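Local coordinates for protein chloride intracellular channel exc-4 (Caenorhabditis elegans, PDB 2YV9) that may insert into membranes to form chloride channels and is required to regulate the lumen size of the growing excretory canal, at residues F39-M45 against D192-R198; R32-A36 against C238-I244. All coordinates share one frame; numbering follows the deposited sequence.

Soluble CLIC proteins have the GST fold, in which a thioredoxin-like N-terminal domain packs against an all-helical C-terminal domain, and both contacts belong to that junction. Interaction 1 sets helix 38-52 against helix 190-210; interaction 2 sets the loop leading into helix 38-52 against the start of helix 241-251 and the loop just before it. Their centres lie about 13 Å apart. Gln41 joins them, its NE2 lying 3.5 Å from CA of Cys238, and Trp44 CZ3 rests 3.7 Å from CG2 of Ile34. A bound calcium ion, held by Gln78, Pro80 and Thr92, lies about 7 Å from the side chain of Phe39 in interaction 1.

Interaction 1 (F39-M45 against D192-R198); sequences FCQEFWM and DCELMPR
Helix 39-45 crosses helix 192-198 with their axes 8.3 Å apart and their directions 130° from each other, close enough at Glu42 and Cys193 for a CA-H...O contact of 3.4 Å between Glu42 CA and Cys193 O. Beside this point Met45 lays CB against SG of Cys193. Its SD comes to 3.8 Å from CG of Pro197, and the bend at the last torsion (chi3 57°) turns the CE methyl toward CA of Cys193. The ring of Pro197 is met from another side by the amide of Gln41, whose OE1 touches Pro197 CB at 3.3 Å while its NE2 bonds to Ser237. On the far side of the crossing the extended chain of Glu42 brings OE2 to within 2.5 Å of OE2 of Glu194, the two carboxylates being nearly perpendicular (84°). Oxygens so close suggest that one acid is protonated, although Arg95 of the second subunit also forms a salt bridge with Glu42 OE2. Water 1 connects Glu42 OE1 to NH1 of Arg198. That same NH1 donates back to Glu194 O at 2.9 Å, holding the guanidinium so that the CE1 corner of Phe39 meets its edge near NH2. Around the pair, helix 117-140 packs on Leu195 and Arg198, and helix 219-228 on Met196; helix 38-52, most of a segment (38-58) predicted to be a transmembrane helix after insertion, lies at the domain junction, between helix 94-107 of its own domain, which packs on Phe43, and helix 190-210 of the helical one.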
loop_
_atom_site.group_PDB
_atom_site.type_symbol
_atom_site.label_atom_id
_atom_site.label_comp_id
_atom_site.label_asym_id
_atom_site.label_seq_id
_atom_site.Cartn_x
_atom_site.Cartn_y
_atom_site.Cartn_z
ATOM N N PHE A 39 -6.780 -5.752 1.124
ATOM C CA PHE A 39 -6.539 -4.657 0.140
ATOM C C PHE A 39 -6.701 -5.188 -1.282
ATOM O O PHE A 39 -7.214 -4.511 -2.141
ATOM C CB PHE A 39 -5.205 -4.017 0.427
ATOM C CG PHE A 39 -5.131 -3.534 1.813
ATOM C CD1 PHE A 39 -5.893 -2.444 2.204
ATOM C CD2 PHE A 39 -4.481 -4.252 2.780
ATOM C CE1 PHE A 39 -5.873 -2.000 3.541
ATOM C CE2 PHE A 39 -4.501 -3.813 4.106
ATOM C CZ PHE A 39 -5.179 -2.687 4.465
ATOM N N CYS A 40 -6.289 -6.438 -1.507
ATOM C CA CYS A 40 -6.512 -7.052 -2.820
ATOM C C CYS A 40 -8.019 -7.171 -3.121
ATOM O O CYS A 40 -8.486 -6.912 -4.238
ATOM C CB CYS A 40 -5.911 -8.425 -2.863
ATOM S SG CYS A 40 -4.036 -8.381 -2.923
ATOM N N GLN A 41 -8.765 -7.631 -2.128
ATOM C CA GLN A 41 -10.228 -7.757 -2.360
ATOM C C GLN A 41 -10.904 -6.382 -2.552
ATOM O O GLN A 41 -11.798 -6.227 -3.367
ATOM C CB GLN A 41 -10.979 -8.504 -1.309
ATOM C CG GLN A 41 -12.300 -8.933 -1.893
ATOM C CD GLN A 41 -13.196 -9.857 -1.043
ATOM O OE1 GLN A 41 -12.875 -10.250 0.090
ATOM N NE2 GLN A 41 -14.371 -10.184 -1.605
ATOM N N GLU A 42 -10.490 -5.384 -1.791
ATOM C CA GLU A 42 -11.018 -4.018 -1.955
ATOM C C GLU A 42 -10.860 -3.576 -3.432
ATOM O O GLU A 42 -11.829 -3.171 -4.061
ATOM C CB GLU A 42 -10.235 -3.064 -1.064
ATOM C CG GLU A 42 -10.622 -1.597 -1.181
ATOM C CD GLU A 42 -9.926 -0.682 -0.190
ATOM O OE1 GLU A 42 -9.023 -1.135 0.559
ATOM O OE2 GLU A 42 -10.253 0.524 -0.199
ATOM N N PHE A 43 -9.644 -3.600 -3.977
ATOM C CA PHE A 43 -9.446 -3.115 -5.331
ATOM C C PHE A 43 -10.071 -4.016 -6.377
ATOM O O PHE A 43 -10.552 -3.531 -7.428
ATOM C CB PHE A 43 -7.991 -2.815 -5.656
ATOM C CG PHE A 43 -7.432 -1.748 -4.799
ATOM C CD1 PHE A 43 -8.069 -0.525 -4.706
ATOM C CD2 PHE A 43 -6.306 -1.949 -4.043
ATOM C CE1 PHE A 43 -7.576 0.460 -3.886
ATOM C CE2 PHE A 43 -5.812 -0.940 -3.236
ATOM C CZ PHE A 43 -6.437 0.236 -3.142
ATOM N N TRP A 44 -10.081 -5.317 -6.120
ATOM C CA TRP A 44 -10.728 -6.236 -7.063
ATOM C C TRP A 44 -12.205 -5.896 -7.121
ATOM O O TRP A 44 -12.762 -5.738 -8.236
ATOM C CB TRP A 44 -10.488 -7.676 -6.669
ATOM C CG TRP A 44 -10.902 -8.750 -7.666
ATOM C CD1 TRP A 44 -11.713 -8.644 -8.778
ATOM C CD2 TRP A 44 -10.536 -10.120 -7.560
ATOM N NE1 TRP A 44 -11.815 -9.891 -9.394
ATOM C CE2 TRP A 44 -11.085 -10.803 -8.661
ATOM C CE3 TRP A 44 -9.719 -10.831 -6.660
ATOM C CZ2 TRP A 44 -10.930 -12.170 -8.831
ATOM C CZ3 TRP A 44 -9.523 -12.181 -6.855
ATOM C CH2 TRP A 44 -10.139 -12.848 -7.930
ATOM N N MET A 45 -12.842 -5.675 -5.954
ATOM C CA MET A 45 -14.250 -5.272 -6.028
ATOM C C MET A 45 -14.460 -3.994 -6.843
ATOM O O MET A 45 -15.403 -3.884 -7.671
ATOM C CB MET A 45 -14.829 -5.055 -4.632
ATOM C CG MET A 45 -14.965 -6.342 -3.834
ATOM S SD MET A 45 -15.709 -6.291 -2.217
ATOM C CE MET A 45 -17.283 -5.569 -2.597
ATOM N N ASP A 192 -17.972 -0.145 0.952
ATOM C CA ASP A 192 -18.419 -1.544 0.841
ATOM C C ASP A 192 -17.280 -2.451 0.492
ATOM O O ASP A 192 -17.240 -3.611 0.942
ATOM C CB ASP A 192 -19.460 -1.646 -0.216
ATOM C CG ASP A 192 -20.635 -0.694 0.094
ATOM O OD1 ASP A 192 -21.252 -0.831 1.171
ATOM O OD2 ASP A 192 -20.878 0.244 -0.712
ATOM N N CYS A 193 -16.385 -1.928 -0.337
ATOM C CA CYS A 193 -15.241 -2.701 -0.807
ATOM C C CYS A 193 -14.285 -2.991 0.377
ATOM O O CYS A 193 -13.488 -3.946 0.314
ATOM C CB CYS A 193 -14.563 -2.043 -1.930
ATOM S SG CYS A 193 -15.635 -1.928 -3.408
ATOM N N GLU A 194 -14.410 -2.216 1.470
ATOM C CA GLU A 194 -13.636 -2.407 2.701
ATOM C C GLU A 194 -14.419 -3.183 3.774
ATOM O O GLU A 194 -13.917 -4.135 4.385
ATOM C CB GLU A 194 -13.199 -1.062 3.244
ATOM C CG GLU A 194 -12.286 -0.365 2.233
ATOM C CD GLU A 194 -12.123 1.125 2.454
ATOM O OE1 GLU A 194 -12.685 1.664 3.437
ATOM O OE2 GLU A 194 -11.361 1.735 1.653
ATOM N N LEU A 195 -15.652 -2.784 4.009
ATOM C CA LEU A 195 -16.462 -3.429 5.084
ATOM C C LEU A 195 -16.933 -4.824 4.729
ATOM O O LEU A 195 -16.977 -5.676 5.586
ATOM C CB LEU A 195 -17.714 -2.557 5.356
ATOM C CG LEU A 195 -18.563 -2.994 6.539
ATOM C CD1 LEU A 195 -17.696 -3.096 7.819
ATOM C CD2 LEU A 195 -19.762 -2.005 6.716
ATOM N N MET A 196 -17.381 -5.078 3.491
ATOM C CA MET A 196 -17.990 -6.377 3.245
ATOM C C MET A 196 -16.904 -7.485 3.399
ATOM O O MET A 196 -17.125 -8.465 4.105
ATOM C CB MET A 196 -18.697 -6.431 1.891
ATOM C CG MET A 196 -19.955 -5.581 1.862
ATOM S SD MET A 196 -20.641 -5.571 0.152
ATOM C CE MET A 196 -22.374 -5.150 0.556
ATOM N N PRO A 197 -15.725 -7.273 2.794
ATOM C CA PRO A 197 -14.673 -8.327 3.107
ATOM C C PRO A 197 -14.343 -8.460 4.602
ATOM O O PRO A 197 -14.256 -9.562 5.097
ATOM C CB PRO A 197 -13.472 -7.836 2.288
ATOM C CG PRO A 197 -14.114 -7.048 1.116
ATOM C CD PRO A 197 -15.272 -6.311 1.782
ATOM N N ARG A 198 -14.275 -7.347 5.334
ATOM C CA ARG A 198 -14.001 -7.406 6.777
ATOM C C ARG A 198 -15.102 -8.194 7.523
ATOM O O ARG A 198 -14.841 -9.043 8.393
ATOM C CB ARG A 198 -13.698 -6.040 7.336
ATOM C CG ARG A 198 -12.359 -5.485 6.821
ATOM C CD ARG A 198 -12.108 -4.002 7.199
ATOM N NE ARG A 198 -10.745 -3.564 6.879
ATOM C CZ ARG A 198 -10.254 -3.491 5.647
ATOM N NH1 ARG A 198 -11.039 -3.745 4.602
ATOM N NH2 ARG A 198 -8.989 -3.157 5.446
HETATM O O HOH W 1 -9.191 -3.153 2.475
#

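Interaction 2 (R32-A36 against C238-I244); sequences RRIGA and CPADQDI
Arg33 grips the carboxylate of Asp243 side-on in a two-nitrogen salt bridge. NE donates to the syn lone pair of OD2 at 2.8 Å, and NH2 reaches OD1 at 3.0 Å in a nearly straight bond (170°). The two flat groups are turned 34° against each other, so the fork is twisted: OD1 lies in the guanidinium plane, whereas OD2 is tilted out of it. A bend in the arginine chain at chi3 brings its NE edge round to the acid. Asp243 has further partners, since Ser27 bonds to OD1 and water 2 donates to OD2. The water also donates to Ile34 O and accepts from the backbone N of Ala240, the N-cap residue of helix 241-251, so that one molecule ties the loop to the helix start. Beyond this polar cluster the contact becomes van der Waals packing of aliphatic groups on one another and on backbone carbonyls. Ile34 holds CG1 between its backbone N and carbonyl carbon (chi1 65°), a turn that lays CD1 against the Cys238-Pro239 link, 3.7 Å from Cys238 O. Pro239 presses CB onto the carbonyl of Gly35, 3.3 Å from Gly35 O, and faces Ala36 with CG. The methyl of Ala36 then fits against the first turn of the helix, its CB 3.8 Å from CA of Ile244; helix 190-210 adds His201 beside Ala36 and His200 beside Ile244. The chemistry is therefore graded, with a charged, water-bridged clasp at the arginine end and close aliphatic and backbone packing at the end next to helix 38-52. Asp243, shared among Arg33, Ser27 and a water, probably carries its negative charge stably despite being buried.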
loop_
_atom_site.group_PDB
_atom_site.type_symbol
_atom_site.label_atom_id
_atom_site.label_comp_id
_atom_site.label_asym_id
_atom_site.label_seq_id
_atom_site.Cartn_x
_atom_site.Cartn_y
_atom_site.Cartn_z
ATOM N N ARG A 32 -2.463 -21.463 -6.647
ATOM C CA ARG A 32 -3.369 -21.224 -7.760
ATOM C C ARG A 32 -4.667 -20.560 -7.285
ATOM O O ARG A 32 -5.409 -20.043 -8.105
ATOM C CB ARG A 32 -3.705 -22.511 -8.474
ATOM C CG ARG A 32 -2.435 -23.192 -9.041
ATOM C CD ARG A 32 -2.718 -24.596 -9.551
ATOM N NE ARG A 32 -3.292 -25.474 -8.525
ATOM C CZ ARG A 32 -3.433 -26.795 -8.643
ATOM N NH1 ARG A 32 -3.028 -27.428 -9.739
ATOM N NH2 ARG A 32 -3.977 -27.490 -7.649
ATOM N N ARG A 33 -4.943 -20.638 -5.978
ATOM C CA ARG A 33 -6.158 -20.022 -5.396
ATOM C C ARG A 33 -5.829 -18.590 -4.875
ATOM O O ARG A 33 -4.760 -18.307 -4.320
ATOM C CB ARG A 33 -6.697 -20.840 -4.232
ATOM C CG ARG A 33 -7.038 -22.308 -4.538
ATOM C CD ARG A 33 -8.063 -22.904 -3.547
ATOM N NE ARG A 33 -7.581 -22.945 -2.167
ATOM C CZ ARG A 33 -7.276 -24.028 -1.444
ATOM N NH1 ARG A 33 -7.359 -25.240 -1.965
ATOM N NH2 ARG A 33 -6.875 -23.901 -0.191
ATOM N N ILE A 34 -6.800 -17.692 -5.004
ATOM C CA ILE A 34 -6.685 -16.327 -4.500
ATOM C C ILE A 34 -6.587 -16.359 -2.975
ATOM O O ILE A 34 -7.204 -17.178 -2.340
ATOM C CB ILE A 34 -7.862 -15.443 -4.958
ATOM C CG1 ILE A 34 -9.215 -15.925 -4.371
ATOM C CG2 ILE A 34 -7.960 -15.462 -6.502
ATOM C CD1 ILE A 34 -10.337 -14.884 -4.534
ATOM N N GLY A 35 -5.782 -15.471 -2.404
ATOM C CA GLY A 35 -5.654 -15.366 -0.974
ATOM C C GLY A 35 -6.635 -14.410 -0.371
ATOM O O GLY A 35 -7.596 -13.985 -1.026
ATOM N N ALA A 36 -6.395 -14.090 0.891
ATOM C CA ALA A 36 -7.340 -13.340 1.722
ATOM C C ALA A 36 -6.863 -11.960 2.121
ATOM O O ALA A 36 -7.339 -11.409 3.124
ATOM C CB ALA A 36 -7.715 -14.124 2.907
ATOM N N CYS A 238 -13.997 -13.135 -3.698
ATOM C CA CYS A 238 -14.027 -13.619 -2.313
ATOM C C CYS A 238 -13.227 -14.913 -2.189
ATOM O O CYS A 238 -13.481 -15.890 -2.930
ATOM C CB CYS A 238 -15.475 -13.859 -1.854
ATOM S SG CYS A 238 -15.594 -14.369 -0.116
ATOM N N PRO A 239 -12.250 -14.933 -1.256
ATOM C CA PRO A 239 -11.468 -16.155 -1.147
ATOM C C PRO A 239 -12.252 -17.257 -0.517
ATOM O O PRO A 239 -13.197 -16.986 0.187
ATOM C CB PRO A 239 -10.325 -15.755 -0.227
ATOM C CG PRO A 239 -10.864 -14.701 0.586
ATOM C CD PRO A 239 -11.772 -13.918 -0.337
ATOM N N ALA A 240 -11.806 -18.512 -0.719
ATOM C CA ALA A 240 -12.425 -19.652 -0.039
ATOM C C ALA A 240 -12.222 -19.606 1.487
ATOM O O ALA A 240 -11.233 -19.019 2.009
ATOM C CB ALA A 240 -11.831 -21.010 -0.611
ATOM N N ASP A 241 -13.174 -20.232 2.205
ATOM C CA ASP A 241 -13.126 -20.287 3.649
ATOM C C ASP A 241 -11.746 -20.714 4.177
ATOM O O ASP A 241 -11.193 -20.132 5.121
ATOM C CB ASP A 241 -14.120 -21.302 4.211
ATOM C CG ASP A 241 -15.554 -21.096 3.746
ATOM O OD1 ASP A 241 -15.975 -19.950 3.363
ATOM O OD2 ASP A 241 -16.276 -22.110 3.800
ATOM N N GLN A 242 -11.195 -21.754 3.544
ATOM C CA GLN A 242 -9.944 -22.323 4.019
ATOM C C GLN A 242 -8.782 -21.366 3.874
ATOM O O GLN A 242 -7.859 -21.373 4.706
ATOM C CB GLN A 242 -9.616 -23.600 3.257
ATOM C CG GLN A 242 -10.572 -24.756 3.545
ATOM C CD GLN A 242 -11.922 -24.587 2.920
ATOM O OE1 GLN A 242 -12.098 -23.876 1.920
ATOM N NE2 GLN A 242 -12.895 -25.296 3.465
ATOM N N ASP A 243 -8.836 -20.531 2.830
ATOM C CA ASP A 243 -7.789 -19.564 2.595
ATOM C C ASP A 243 -7.922 -18.338 3.529
ATOM O O ASP A 243 -6.932 -17.714 3.871
ATOM C CB ASP A 243 -7.702 -19.172 1.117
ATOM C CG ASP A 243 -7.438 -20.360 0.260
ATOM O OD1 ASP A 243 -6.530 -21.106 0.733
ATOM O OD2 ASP A 243 -8.167 -20.596 -0.737
ATOM N N ILE A 244 -9.147 -18.015 3.957
ATOM C CA ILE A 244 -9.306 -16.967 4.929
ATOM C C ILE A 244 -8.719 -17.465 6.269
ATOM O O ILE A 244 -7.948 -16.762 6.917
ATOM C CB ILE A 244 -10.796 -16.577 5.122
ATOM C CG1 ILE A 244 -11.356 -15.961 3.824
ATOM C CG2 ILE A 244 -10.915 -15.563 6.294
ATOM C CD1 ILE A 244 -12.926 -15.770 3.777
HETATM O O HOH W 2 -9.360 -18.890 -2.236
#